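Local coordinates for TIR protein (PDB 3H16), which belongs to the TIR-domain proteins of bacteria and folds as a flavodoxin-like alpha/beta domain built round a five-stranded parallel sheet, at residues Pro19-Phe24 with Glu49-Asp54; Ile25-Glu30 with Asp54-Pro59; His41-Ala46 with Glu143-Leu148; Asp61-Ser66 with Lys93-Leu98. All blocks are in the same frame, centred on the assembly; numbering follows the deposited sequence.

Contact 1 (Pro19-Phe24 with Glu49-Asp54); sequences PPHDIF and EVWYDD
Ile23 pairs with Val50 and Phe24 with Trp51 in parallel register, their CA atoms 5.1 and 5.0 Å apart, so that edge strand 50-57 lies beside strand 21-28. These are the two strands of a right-handed beta-alpha-beta unit of the TIR fold, joined through helix 32-45. Glu49 O collects two amides at the start of the pairing: Ile23 N comes nearly head-on to the carbonyl, while Asp22 N reaches it at a slant, the chain turning a corner at Asp22. One step on, Trp51 N bonds to Ile23 O (3.1 Å). Asp22 closes the end of the ladder with its side chain: OD2 takes Glu49 N (3.0 Å) on its anti lone pair, and OD1 forms a salt bridge with Arg75. The main aromatic contact is a face-to-face stack of the His21 imidazole on the five-membered ring of Trp51, centroids 3.4 Å apart and planes only 2° from parallel. With CG of Trp51 wedged between its own backbone N and carbonyl carbon (chi1 66°), the indole stands up from the sheet, leaning toward the neighbouring strand, with one face turned to the imidazole. Its rotation is further fixed by NE1, which bonds to Ser74 OG. Phe24 shares the sheet face of Trp51 but sends its ring away from it; what touches the indole is its methylene, with Phe24 CB 3.6 Å from Trp51 CD1.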
loop_
_atom_site.group_PDB
_atom_site.type_symbol
_atom_site.label_atom_id
_atom_site.label_comp_id
_atom_site.label_asym_id
_atom_site.label_seq_id
_atom_site.Cartn_x
_atom_site.Cartn_y
_atom_site.Cartn_z
ATOM N N PRO B 19 18.913 2.161 -13.079
ATOM C CA PRO B 19 18.711 3.604 -12.910
ATOM C C PRO B 19 19.762 4.167 -11.962
ATOM O O PRO B 19 20.031 3.594 -10.910
ATOM C CB PRO B 19 17.303 3.694 -12.321
ATOM C CG PRO B 19 16.635 2.450 -12.827
ATOM C CD PRO B 19 17.718 1.420 -12.637
ATOM N N PRO B 20 20.377 5.296 -12.333
ATOM C CA PRO B 20 21.402 5.914 -11.489
ATOM C C PRO B 20 20.843 6.549 -10.213
ATOM O O PRO B 20 21.594 6.846 -9.280
ATOM C CB PRO B 20 22.048 6.931 -12.425
ATOM C CG PRO B 20 20.924 7.317 -13.318
ATOM C CD PRO B 20 20.251 6.004 -13.617
ATOM N N HIS B 21 19.529 6.761 -10.176
ATOM C CA HIS B 21 18.877 7.342 -9.004
ATOM C C HIS B 21 17.783 6.404 -8.513
ATOM O O HIS B 21 17.175 5.679 -9.302
ATOM C CB HIS B 21 18.249 8.702 -9.335
ATOM C CG HIS B 21 19.232 9.734 -9.787
ATOM N ND1 HIS B 21 19.512 9.964 -11.117
ATOM C CD2 HIS B 21 20.001 10.599 -9.085
ATOM C CE1 HIS B 21 20.409 10.928 -11.214
ATOM N NE2 HIS B 21 20.721 11.330 -9.995
ATOM N N ASP B 22 17.537 6.408 -7.209
ATOM C CA ASP B 22 16.494 5.555 -6.673
ATOM C C ASP B 22 15.194 6.340 -6.675
ATOM O O ASP B 22 14.141 5.839 -7.084
ATOM C CB ASP B 22 16.803 5.127 -5.234
ATOM C CG ASP B 22 17.929 4.094 -5.135
ATOM O OD1 ASP B 22 17.821 3.002 -5.739
ATOM O OD2 ASP B 22 18.918 4.376 -4.428
ATOM N N ILE B 23 15.294 7.597 -6.255
ATOM C CA ILE B 23 14.132 8.450 -6.116
ATOM C C ILE B 23 14.336 9.902 -6.490
ATOM O O ILE B 23 15.353 10.511 -6.134
ATOM C CB ILE B 23 13.669 8.457 -4.644
ATOM C CG1 ILE B 23 13.356 7.031 -4.186
ATOM C CG2 ILE B 23 12.472 9.384 -4.466
ATOM C CD1 ILE B 23 12.940 6.935 -2.746
ATOM N N PHE B 24 13.363 10.462 -7.204
ATOM C CA PHE B 24 13.397 11.884 -7.526
ATOM C C PHE B 24 12.173 12.432 -6.806
ATOM O O PHE B 24 11.166 11.740 -6.710
ATOM C CB PHE B 24 13.313 12.145 -9.032
ATOM C CG PHE B 24 11.979 11.847 -9.643
ATOM C CD1 PHE B 24 11.705 10.591 -10.166
ATOM C CD2 PHE B 24 11.028 12.852 -9.784
ATOM C CE1 PHE B 24 10.509 10.337 -10.839
ATOM C CE2 PHE B 24 9.824 12.609 -10.455
ATOM C CZ PHE B 24 9.565 11.349 -10.988
ATOM N N GLU B 49 19.354 6.914 -2.806
ATOM C CA GLU B 49 20.077 7.839 -3.669
ATOM C C GLU B 49 18.962 8.774 -4.143
ATOM O O GLU B 49 18.063 8.356 -4.880
ATOM C CB GLU B 49 20.698 7.072 -4.834
ATOM C CG GLU B 49 21.838 7.781 -5.520
ATOM C CD GLU B 49 21.393 9.046 -6.202
ATOM O OE1 GLU B 49 20.374 8.995 -6.922
ATOM O OE2 GLU B 49 22.063 10.083 -6.024
ATOM N N VAL B 50 19.024 10.033 -3.715
ATOM C CA VAL B 50 17.982 11.002 -4.025
ATOM C C VAL B 50 18.394 12.281 -4.752
ATOM O O VAL B 50 19.394 12.907 -4.396
ATOM C CB VAL B 50 17.285 11.454 -2.712
ATOM C CG1 VAL B 50 16.018 12.240 -3.018
ATOM C CG2 VAL B 50 16.990 10.258 -1.839
ATOM N N TRP B 51 17.612 12.663 -5.761
ATOM C CA TRP B 51 17.834 13.920 -6.465
ATOM C C TRP B 51 16.491 14.636 -6.559
ATOM O O TRP B 51 15.439 13.998 -6.630
ATOM C CB TRP B 51 18.495 13.727 -7.848
ATOM C CG TRP B 51 17.739 13.023 -8.927
ATOM C CD1 TRP B 51 16.855 12.005 -8.777
ATOM C CD2 TRP B 51 17.910 13.200 -10.344
ATOM N NE1 TRP B 51 16.466 11.529 -10.008
ATOM C CE2 TRP B 51 17.098 12.245 -10.987
ATOM C CE3 TRP B 51 18.675 14.073 -11.131
ATOM C CZ2 TRP B 51 17.022 12.135 -12.383
ATOM C CZ3 TRP B 51 18.599 13.966 -12.521
ATOM C CH2 TRP B 51 17.775 13.001 -13.129
ATOM N N TYR B 52 16.530 15.963 -6.517
ATOM C CA TYR B 52 15.312 16.767 -6.555
ATOM C C TYR B 52 15.573 18.242 -6.874
ATOM O O TYR B 52 14.634 19.005 -7.086
ATOM C CB TYR B 52 14.611 16.702 -5.201
ATOM C CG TYR B 52 15.459 17.261 -4.084
ATOM C CD1 TYR B 52 16.482 16.500 -3.520
ATOM C CD2 TYR B 52 15.273 18.566 -3.623
ATOM C CE1 TYR B 52 17.303 17.018 -2.523
ATOM C CE2 TYR B 52 16.090 19.099 -2.621
ATOM C CZ TYR B 52 17.104 18.316 -2.076
ATOM O OH TYR B 52 17.922 18.817 -1.086
ATOM N N ASP B 53 16.835 18.650 -6.896
ATOM C CA ASP B 53 17.149 20.039 -7.163
ATOM C C ASP B 53 16.571 20.564 -8.480
ATOM O O ASP B 53 16.088 21.695 -8.540
ATOM C CB ASP B 53 18.655 20.248 -7.139
ATOM C CG ASP B 53 19.026 21.705 -7.187
ATOM O OD1 ASP B 53 18.609 22.447 -6.272
ATOM O OD2 ASP B 53 19.728 22.112 -8.142
ATOM N N ASP B 54 16.617 19.748 -9.532
ATOM C CA ASP B 54 16.084 20.153 -10.830
ATOM C C ASP B 54 14.661 19.661 -10.990
ATOM O O ASP B 54 14.233 19.310 -12.094
ATOM C CB ASP B 54 16.937 19.593 -11.976
ATOM C CG ASP B 54 18.175 20.439 -12.267
ATOM O OD1 ASP B 54 18.844 20.155 -13.279
ATOM O OD2 ASP B 54 18.483 21.379 -11.496
#

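Contact 2 (Ile25-Glu30 with Asp54-Pro59)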
loop_
_atom_site.group_PDB
_atom_site.type_symbol
_atom_site.label_atom_id
_atom_site.label_comp_id
_atom_site.label_asym_id
_atom_site.label_seq_id
_atom_site.Cartn_x
_atom_site.Cartn_y
_atom_site.Cartn_z
ATOM N N ILE B 25 12.264 13.647 -6.273
ATOM C CA ILE B 25 11.142 14.246 -5.539
ATOM C C ILE B 25 10.497 15.466 -6.211
ATOM O O ILE B 25 11.013 16.584 -6.106
ATOM C CB ILE B 25 11.575 14.683 -4.125
ATOM C CG1 ILE B 25 12.299 13.546 -3.418
ATOM C CG2 ILE B 25 10.358 15.100 -3.321
ATOM C CD1 ILE B 25 12.764 13.896 -2.024
ATOM N N SER B 26 9.373 15.248 -6.891
ATOM C CA SER B 26 8.642 16.331 -7.552
ATOM C C SER B 26 7.986 17.181 -6.457
ATOM O O SER B 26 7.373 16.646 -5.527
ATOM C CB SER B 26 7.568 15.754 -8.476
ATOM O OG SER B 26 6.880 16.779 -9.169
ATOM N N HIS B 27 8.101 18.500 -6.565
ATOM C CA HIS B 27 7.550 19.382 -5.548
ATOM C C HIS B 27 7.479 20.820 -6.042
ATOM O O HIS B 27 8.188 21.201 -6.982
ATOM C CB HIS B 27 8.454 19.365 -4.318
ATOM C CG HIS B 27 9.817 19.941 -4.574
ATOM N ND1 HIS B 27 10.803 19.252 -5.247
ATOM C CD2 HIS B 27 10.329 21.169 -4.313
ATOM C CE1 HIS B 27 11.862 20.029 -5.389
ATOM N NE2 HIS B 27 11.599 21.197 -4.831
ATOM N N ALA B 28 6.641 21.617 -5.382
ATOM C CA ALA B 28 6.488 23.037 -5.703
ATOM C C ALA B 28 7.684 23.760 -5.066
ATOM O O ALA B 28 8.020 23.505 -3.906
ATOM C CB ALA B 28 5.165 23.562 -5.121
ATOM N N TRP B 29 8.321 24.663 -5.805
ATOM C CA TRP B 29 9.501 25.348 -5.280
ATOM C C TRP B 29 9.384 25.814 -3.832
ATOM O O TRP B 29 10.331 25.697 -3.051
ATOM C CB TRP B 29 9.896 26.531 -6.176
ATOM C CG TRP B 29 9.079 27.765 -5.997
ATOM C CD1 TRP B 29 8.001 28.155 -6.743
ATOM C CD2 TRP B 29 9.289 28.795 -5.023
ATOM N NE1 TRP B 29 7.530 29.366 -6.296
ATOM C CE2 TRP B 29 8.300 29.784 -5.242
ATOM C CE3 TRP B 29 10.217 28.983 -3.988
ATOM C CZ2 TRP B 29 8.214 30.942 -4.463
ATOM C CZ3 TRP B 29 10.129 30.138 -3.212
ATOM C CH2 TRP B 29 9.135 31.100 -3.456
ATOM N N GLU B 30 8.221 26.333 -3.469
ATOM C CA GLU B 30 7.999 26.814 -2.116
ATOM C C GLU B 30 8.256 25.752 -1.047
ATOM O O GLU B 30 8.564 26.086 0.091
ATOM C CB GLU B 30 6.568 27.347 -1.990
ATOM C CG GLU B 30 6.237 28.449 -2.998
ATOM C CD GLU B 30 5.489 27.938 -4.217
ATOM O OE1 GLU B 30 5.862 26.881 -4.768
ATOM O OE2 GLU B 30 4.521 28.605 -4.635
ATOM N N ASP B 54 16.617 19.748 -9.532
ATOM C CA ASP B 54 16.084 20.153 -10.830
ATOM C C ASP B 54 14.661 19.661 -10.990
ATOM O O ASP B 54 14.233 19.310 -12.094
ATOM C CB ASP B 54 16.937 19.593 -11.976
ATOM C CG ASP B 54 18.175 20.439 -12.267
ATOM O OD1 ASP B 54 18.844 20.155 -13.279
ATOM O OD2 ASP B 54 18.483 21.379 -11.496
ATOM N N PHE B 55 13.929 19.632 -9.885
ATOM C CA PHE B 55 12.556 19.166 -9.911
ATOM C C PHE B 55 11.593 20.090 -9.181
ATOM O O PHE B 55 10.460 19.699 -8.878
ATOM C CB PHE B 55 12.484 17.755 -9.336
ATOM C CG PHE B 55 13.141 16.723 -10.205
ATOM C CD1 PHE B 55 12.495 16.230 -11.335
ATOM C CD2 PHE B 55 14.422 16.257 -9.909
ATOM C CE1 PHE B 55 13.110 15.290 -12.160
ATOM C CE2 PHE B 55 15.052 15.312 -10.735
ATOM C CZ PHE B 55 14.393 14.832 -11.858
ATOM N N SER B 56 12.043 21.313 -8.900
ATOM C CA SER B 56 11.190 22.305 -8.250
ATOM C C SER B 56 10.253 22.800 -9.342
ATOM O O SER B 56 10.669 22.983 -10.483
ATOM C CB SER B 56 12.015 23.472 -7.731
ATOM O OG SER B 56 13.074 23.005 -6.925
ATOM N N LEU B 57 8.991 23.015 -9.003
ATOM C CA LEU B 57 8.042 23.469 -9.999
ATOM C C LEU B 57 7.512 24.887 -9.766
ATOM O O LEU B 57 7.398 25.355 -8.624
ATOM C CB LEU B 57 6.898 22.461 -10.080
ATOM C CG LEU B 57 7.389 21.053 -10.462
ATOM C CD1 LEU B 57 6.290 20.033 -10.231
ATOM C CD2 LEU B 57 7.842 21.039 -11.917
ATOM N N ARG B 58 7.202 25.558 -10.873
ATOM C CA ARG B 58 6.669 26.919 -10.879
ATOM C C ARG B 58 5.493 26.967 -11.862
ATOM O O ARG B 58 5.470 26.218 -12.840
ATOM C CB ARG B 58 7.761 27.898 -11.302
ATOM C CG ARG B 58 9.013 27.794 -10.441
ATOM C CD ARG B 58 10.118 28.712 -10.928
ATOM N NE ARG B 58 10.541 28.395 -12.287
ATOM C CZ ARG B 58 11.473 29.073 -12.948
ATOM N NH1 ARG B 58 12.081 30.106 -12.374
ATOM N NH2 ARG B 58 11.802 28.718 -14.184
ATOM N N PRO B 59 4.510 27.860 -11.622
ATOM C CA PRO B 59 3.344 27.968 -12.505
ATOM C C PRO B 59 3.784 27.972 -13.949
ATOM O O PRO B 59 4.696 28.703 -14.306
ATOM C CB PRO B 59 2.720 29.303 -12.102
ATOM C CG PRO B 59 3.111 29.450 -10.667
ATOM C CD PRO B 59 4.556 29.000 -10.689
HETATM O O HOH W 1 8.798 17.893 -10.373
#
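His27 and Ser56 face the same side of the sheet as parallel bridge partners, and the imidazole leans across to the neighbouring strand. Its CG sits between the backbone N and the carbonyl carbon (chi1 65°), which sends the ring toward Ser56, with ND1 on the side of Ile25. There ND1 donates to Ile25 O at 2.8 Å, with the oxygen almost in the ring plane; that bond fixes the ring's turn. One face then meets the backbone of Ser56, whose CA makes a CH-pi contact 3.9 Å from the ring centroid, and NE2 comes 3.1 Å from Ser56 OG. On the other side of the sheet Ser26 OG touches Leu57 CD1 at 3.5 Å. The same hydroxyl bonds a water that donates to Phe55 O and bridges the strands where their direct pairing is interrupted. Leu57 N then bonds to His27 O, and Trp29 N to Leu57 O in a nearly straight bond (3.0 Å, 177°). Trp29 presents the edge of its indole to that same oxygen, while Arg58 CG crosses by its CD1. Outside these strands, helix 32-45 packs on His27 and helix 63-73 on Leu57: a parallel sheet with helices on both faces, the three-layer alpha/beta sandwich of TIR domains.

Contact 3 (His41-Ala46 with Glu143-Leu148); sequences HTLRAA and EIVADL
Every contact here is apolar, and Val145 is at its centre, with its two methyls dividing the work. CG2 meets the methyl of Thr42, CG2 to CG2 at 3.5 Å. CG1 sits between two partners, 3.8 Å from Ala46 CB and 3.9 Å from Leu43 CD2. With CG1 anti to the backbone N of Val145 (chi1 167°), this branch leans toward the C-terminal end of its helix, to the level of Ala46, while CG2 is left to face the preceding turn at Thr42. The second apolar group is deeper. Leu43 and Leu148 cross at about a right angle, Leu43 CD2 lying 4.0 Å from Leu148 CD1, so that Leu43 CD2 touches both Val145 and Leu148. The helices themselves are helix 32-45, which links the first two strands of the TIR fold, and the C-terminal helix 141-153. Both lie on the same face of the parallel sheet: Leu43 and Leu148 each reach Ile78 of strand 74-81. Their short segments approach to 9.8 Å between axes and cross at -48°. The polar groups bond away from this apolar seam. Thr42 OG1 turns back to Ala38 O in its own helix, which keeps the hydroxyl satisfied while its methyl faces Val145. Asp147 pairs with Lys139 through OD2, and its OD1 accepts from the backbone N of Gln92 of the second subunit.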
loop_
_atom_site.group_PDB
_atom_site.type_symbol
_atom_site.label_atom_id
_atom_site.label_comp_id
_atom_site.label_asym_id
_atom_site.label_seq_id
_atom_site.Cartn_x
_atom_site.Cartn_y
_atom_site.Cartn_z
ATOM N N HIS B 41 17.348 14.572 3.063
ATOM C CA HIS B 41 18.416 14.243 3.998
ATOM C C HIS B 41 18.091 12.905 4.664
ATOM O O HIS B 41 18.889 11.958 4.609
ATOM C CB HIS B 41 18.545 15.339 5.063
ATOM C CG HIS B 41 19.762 15.207 5.924
ATOM N ND1 HIS B 41 21.036 15.433 5.450
ATOM C CD2 HIS B 41 19.901 14.853 7.223
ATOM C CE1 HIS B 41 21.907 15.225 6.420
ATOM N NE2 HIS B 41 21.246 14.872 7.506
ATOM N N THR B 42 16.904 12.833 5.269
ATOM C CA THR B 42 16.445 11.625 5.949
ATOM C C THR B 42 16.483 10.390 5.061
ATOM O O THR B 42 16.887 9.320 5.509
ATOM C CB THR B 42 15.027 11.802 6.470
ATOM O OG1 THR B 42 14.979 12.976 7.283
ATOM C CG2 THR B 42 14.609 10.598 7.298
ATOM N N LEU B 43 16.056 10.533 3.812
ATOM C CA LEU B 43 16.074 9.422 2.875
ATOM C C LEU B 43 17.502 8.963 2.557
ATOM O O LEU B 43 17.785 7.763 2.548
ATOM C CB LEU B 43 15.367 9.818 1.584
ATOM C CG LEU B 43 13.872 9.534 1.440
ATOM C CD1 LEU B 43 13.367 10.174 0.146
ATOM C CD2 LEU B 43 13.633 8.033 1.418
ATOM N N ARG B 44 18.402 9.907 2.290
ATOM C CA ARG B 44 19.792 9.553 1.982
ATOM C C ARG B 44 20.464 8.896 3.186
ATOM O O ARG B 44 21.224 7.939 3.039
ATOM C CB ARG B 44 20.583 10.791 1.559
ATOM C CG ARG B 44 20.118 11.384 0.255
ATOM C CD ARG B 44 20.956 12.573 -0.143
ATOM N NE ARG B 44 20.325 13.318 -1.226
ATOM C CZ ARG B 44 20.794 14.457 -1.726
ATOM N NH1 ARG B 44 21.909 14.990 -1.241
ATOM N NH2 ARG B 44 20.139 15.071 -2.701
ATOM N N ALA B 45 20.179 9.421 4.373
ATOM C CA ALA B 45 20.727 8.876 5.607
ATOM C C ALA B 45 20.295 7.428 5.739
ATOM O O ALA B 45 20.982 6.632 6.377
ATOM C CB ALA B 45 20.226 9.669 6.806
ATOM N N ALA B 46 19.157 7.085 5.141
ATOM C CA ALA B 46 18.659 5.720 5.217
ATOM C C ALA B 46 19.176 4.865 4.068
ATOM O O ALA B 46 18.840 3.683 3.959
ATOM C CB ALA B 46 17.139 5.706 5.237
ATOM N N GLU B 143 8.928 7.444 9.631
ATOM C CA GLU B 143 8.071 6.312 9.335
ATOM C C GLU B 143 7.858 6.235 7.837
ATOM O O GLU B 143 7.951 5.156 7.251
ATOM C CB GLU B 143 6.738 6.441 10.073
ATOM C CG GLU B 143 6.847 6.203 11.568
ATOM C CD GLU B 143 5.588 6.608 12.324
ATOM O OE1 GLU B 143 5.361 7.824 12.516
ATOM O OE2 GLU B 143 4.821 5.706 12.721
ATOM N N ILE B 144 7.594 7.381 7.212
ATOM C CA ILE B 144 7.391 7.409 5.766
ATOM C C ILE B 144 8.669 6.948 5.053
ATOM O O ILE B 144 8.606 6.201 4.076
ATOM C CB ILE B 144 7.017 8.826 5.257
ATOM C CG1 ILE B 144 5.652 9.238 5.807
ATOM C CG2 ILE B 144 6.971 8.832 3.738
ATOM C CD1 ILE B 144 5.230 10.653 5.429
ATOM N N VAL B 145 9.823 7.391 5.548
ATOM C CA VAL B 145 11.087 7.009 4.945
ATOM C C VAL B 145 11.308 5.495 5.076
ATOM O O VAL B 145 11.844 4.860 4.159
ATOM C CB VAL B 145 12.258 7.780 5.579
ATOM C CG1 VAL B 145 13.576 7.153 5.166
ATOM C CG2 VAL B 145 12.213 9.237 5.130
ATOM N N ALA B 146 10.892 4.915 6.201
ATOM C CA ALA B 146 11.038 3.471 6.372
ATOM C C ALA B 146 10.193 2.772 5.298
ATOM O O ALA B 146 10.642 1.800 4.693
ATOM C CB ALA B 146 10.592 3.042 7.758
ATOM N N ASP B 147 8.978 3.271 5.057
ATOM C CA ASP B 147 8.110 2.692 4.032
ATOM C C ASP B 147 8.739 2.815 2.642
ATOM O O ASP B 147 8.689 1.876 1.845
ATOM C CB ASP B 147 6.736 3.379 4.021
ATOM C CG ASP B 147 5.943 3.131 5.301
ATOM O OD1 ASP B 147 5.962 1.981 5.795
ATOM O OD2 ASP B 147 5.294 4.080 5.802
ATOM N N LEU B 148 9.330 3.975 2.353
ATOM C CA LEU B 148 9.956 4.208 1.062
ATOM C C LEU B 148 11.166 3.302 0.836
ATOM O O LEU B 148 11.387 2.821 -0.276
ATOM C CB LEU B 148 10.358 5.676 0.933
ATOM C CG LEU B 148 9.180 6.652 0.911
ATOM C CD1 LEU B 148 9.688 8.059 1.075
ATOM C CD2 LEU B 148 8.406 6.510 -0.386
#

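Contact 4 (Asp61-Ser66 with Lys93-Leu98)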
loop_
_atom_site.group_PDB
_atom_site.type_symbol
_atom_site.label_atom_id
_atom_site.label_comp_id
_atom_site.label_asym_id
_atom_site.label_seq_id
_atom_site.Cartn_x
_atom_site.Cartn_y
_atom_site.Cartn_z
ATOM N N ASP B 61 5.406 25.670 -15.682
ATOM C CA ASP B 61 6.298 24.540 -15.921
ATOM C C ASP B 61 5.490 23.326 -16.334
ATOM O O ASP B 61 4.294 23.236 -16.040
ATOM C CB ASP B 61 7.095 24.181 -14.666
ATOM C CG ASP B 61 8.214 25.149 -14.392
ATOM O OD1 ASP B 61 8.936 25.506 -15.349
ATOM O OD2 ASP B 61 8.381 25.543 -13.220
ATOM N N SER B 62 6.148 22.389 -17.006
ATOM C CA SER B 62 5.484 21.179 -17.458
ATOM C C SER B 62 5.684 20.004 -16.511
ATOM O O SER B 62 6.700 19.306 -16.588
ATOM C CB SER B 62 5.990 20.778 -18.845
ATOM O OG SER B 62 5.511 19.487 -19.209
ATOM N N LEU B 63 4.719 19.781 -15.621
ATOM C CA LEU B 63 4.803 18.653 -14.703
ATOM C C LEU B 63 5.035 17.427 -15.579
ATOM O O LEU B 63 5.831 16.546 -15.246
ATOM C CB LEU B 63 3.492 18.503 -13.931
ATOM C CG LEU B 63 3.379 17.312 -12.974
ATOM C CD1 LEU B 63 4.539 17.330 -11.976
ATOM C CD2 LEU B 63 2.033 17.375 -12.250
ATOM N N ARG B 64 4.340 17.402 -16.715
ATOM C CA ARG B 64 4.439 16.321 -17.691
ATOM C C ARG B 64 5.890 15.905 -17.949
ATOM O O ARG B 64 6.311 14.818 -17.561
ATOM C CB ARG B 64 3.795 16.760 -19.014
ATOM C CG ARG B 64 2.482 16.077 -19.352
ATOM C CD ARG B 64 2.677 14.576 -19.515
ATOM N NE ARG B 64 1.423 13.875 -19.784
ATOM C CZ ARG B 64 1.308 12.551 -19.868
ATOM N NH1 ARG B 64 2.373 11.778 -19.701
ATOM N NH2 ARG B 64 0.126 12.000 -20.118
ATOM N N ARG B 65 6.646 16.786 -18.600
ATOM C CA ARG B 65 8.037 16.516 -18.946
ATOM C C ARG B 65 8.917 16.269 -17.740
ATOM O O ARG B 65 9.826 15.441 -17.792
ATOM C CB ARG B 65 8.624 17.671 -19.769
ATOM C CG ARG B 65 7.958 17.872 -21.124
ATOM C CD ARG B 65 8.672 18.925 -21.958
ATOM N NE ARG B 65 7.991 19.150 -23.230
ATOM C CZ ARG B 65 6.797 19.724 -23.350
ATOM N NH1 ARG B 65 6.143 20.139 -22.274
ATOM N NH2 ARG B 65 6.250 19.875 -24.547
ATOM N N SER B 66 8.655 16.995 -16.658
ATOM C CA SER B 66 9.443 16.834 -15.445
ATOM C C SER B 66 9.367 15.397 -14.942
ATOM O O SER B 66 10.375 14.827 -14.512
ATOM C CB SER B 66 8.945 17.787 -14.355
ATOM O OG SER B 66 9.715 17.648 -13.168
ATOM N N LYS B 93 -4.640 17.568 -18.209
ATOM C CA LYS B 93 -3.707 16.866 -19.078
ATOM C C LYS B 93 -2.279 16.862 -18.509
ATOM O O LYS B 93 -1.428 16.079 -18.939
ATOM C CB LYS B 93 -3.723 17.517 -20.466
ATOM C CG LYS B 93 -3.141 16.660 -21.580
ATOM C CD LYS B 93 -3.297 17.329 -22.947
ATOM C CE LYS B 93 -4.763 17.497 -23.334
ATOM N NZ LYS B 93 -4.915 18.181 -24.650
ATOM N N GLU B 94 -2.017 17.726 -17.537
ATOM C CA GLU B 94 -0.690 17.804 -16.947
ATOM C C GLU B 94 -0.587 16.848 -15.756
ATOM O O GLU B 94 0.505 16.428 -15.375
ATOM C CB GLU B 94 -0.411 19.239 -16.498
ATOM C CG GLU B 94 1.060 19.595 -16.407
ATOM C CD GLU B 94 1.719 19.680 -17.769
ATOM O OE1 GLU B 94 2.953 19.861 -17.825
ATOM O OE2 GLU B 94 1.001 19.570 -18.785
ATOM N N LEU B 95 -1.734 16.509 -15.177
ATOM C CA LEU B 95 -1.783 15.614 -14.037
ATOM C C LEU B 95 -1.806 14.151 -14.443
ATOM O O LEU B 95 -1.269 13.306 -13.734
ATOM C CB LEU B 95 -3.018 15.920 -13.191
ATOM C CG LEU B 95 -2.972 17.292 -12.517
ATOM C CD1 LEU B 95 -4.127 17.445 -11.539
ATOM C CD2 LEU B 95 -1.630 17.436 -11.784
ATOM N N ASP B 96 -2.413 13.863 -15.594
ATOM C CA ASP B 96 -2.553 12.495 -16.104
ATOM C C ASP B 96 -1.359 11.539 -15.994
ATOM O O ASP B 96 -1.539 10.353 -15.707
ATOM C CB ASP B 96 -3.038 12.518 -17.564
ATOM C CG ASP B 96 -4.475 13.030 -17.707
ATOM O OD1 ASP B 96 -5.264 12.899 -16.742
ATOM O OD2 ASP B 96 -4.815 13.547 -18.794
ATOM N N GLY B 97 -0.149 12.031 -16.233
ATOM C CA GLY B 97 1.007 11.155 -16.151
ATOM C C GLY B 97 1.330 10.720 -14.730
ATOM O O GLY B 97 1.916 9.660 -14.505
ATOM N N LEU B 98 0.925 11.548 -13.774
ATOM C CA LEU B 98 1.172 11.321 -12.356
ATOM C C LEU B 98 0.448 10.116 -11.763
ATOM O O LEU B 98 0.548 9.858 -10.564
ATOM C CB LEU B 98 0.778 12.581 -11.587
ATOM C CG LEU B 98 1.559 12.966 -10.334
ATOM C CD1 LEU B 98 3.051 13.058 -10.647
ATOM C CD2 LEU B 98 1.045 14.303 -9.829
#
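Lys93 meets the opening turn of helix 63-73 through its backbone: its carbonyl oxygen lies at the edge of the Arg64 guanidinium, 3.7 Å from Arg64 NE and near its plane. The site is a helix N-terminus in the TIR fold, with Ser62 at the N-cap, its OG accepting from Arg65 N at 3.0 Å in a nearly straight bond (174°). Glu94 brings a carboxylate to the same end of the helix. Its chain starts with CG anti to the backbone N (chi1 -156°) and then bends at chi2 (70°), which brings OE1 to the amino end of the helix. There OE1 is modelled within bonding distance of Ser62 OG and of Arg64 N, although its exact place is less sure because it crowds a neighbouring atom. Wherever its oxygens lie exactly, a negative group at the amino end of a helix would probably be favoured by the helix dipole. The stem of Glu94 has an apolar role as well, CG lying 3.6 Å from Leu63 CB. Leu95 turns a methyl back to the helix, and its CD2 touches Leu63 CD2 at 3.7 Å; Trp90 borders both leucines. Asp96 approaches Arg64 NH2 by its CB alone among its side-chain atoms, while its OD1 bonds Gln92 NE2 of the same chain. At Gly97 the backbone passes beneath the arginine: N lies 3.9 Å below the guanidinium plane, under its centre. Leu98 closes the segment on the buried side, where its CD2 comes 4.0 Å from Leu63 CD2.

How the contacts relate
Contacts 1 and 2 are successive lengths of one strand pair, their centres 14 Å apart; Trp51 O and Ile25 N, 3.2 Å apart, probably carry the ladder from one to the other. The other two contacts flank this sheet. Contact 3 meets contact 1 where Leu43 CB lies 3.8 Å from Val50 CG2, and contact 4 meets contact 2 where Leu63 CD1 lies 3.7 Å from Leu57 CD1. Contacts 3 and 4 are on opposite sides of the chain's centre, about 25 Å between centres, with no touch. Along the chain, contact 4 falls inside the long loop that contact 3 closes.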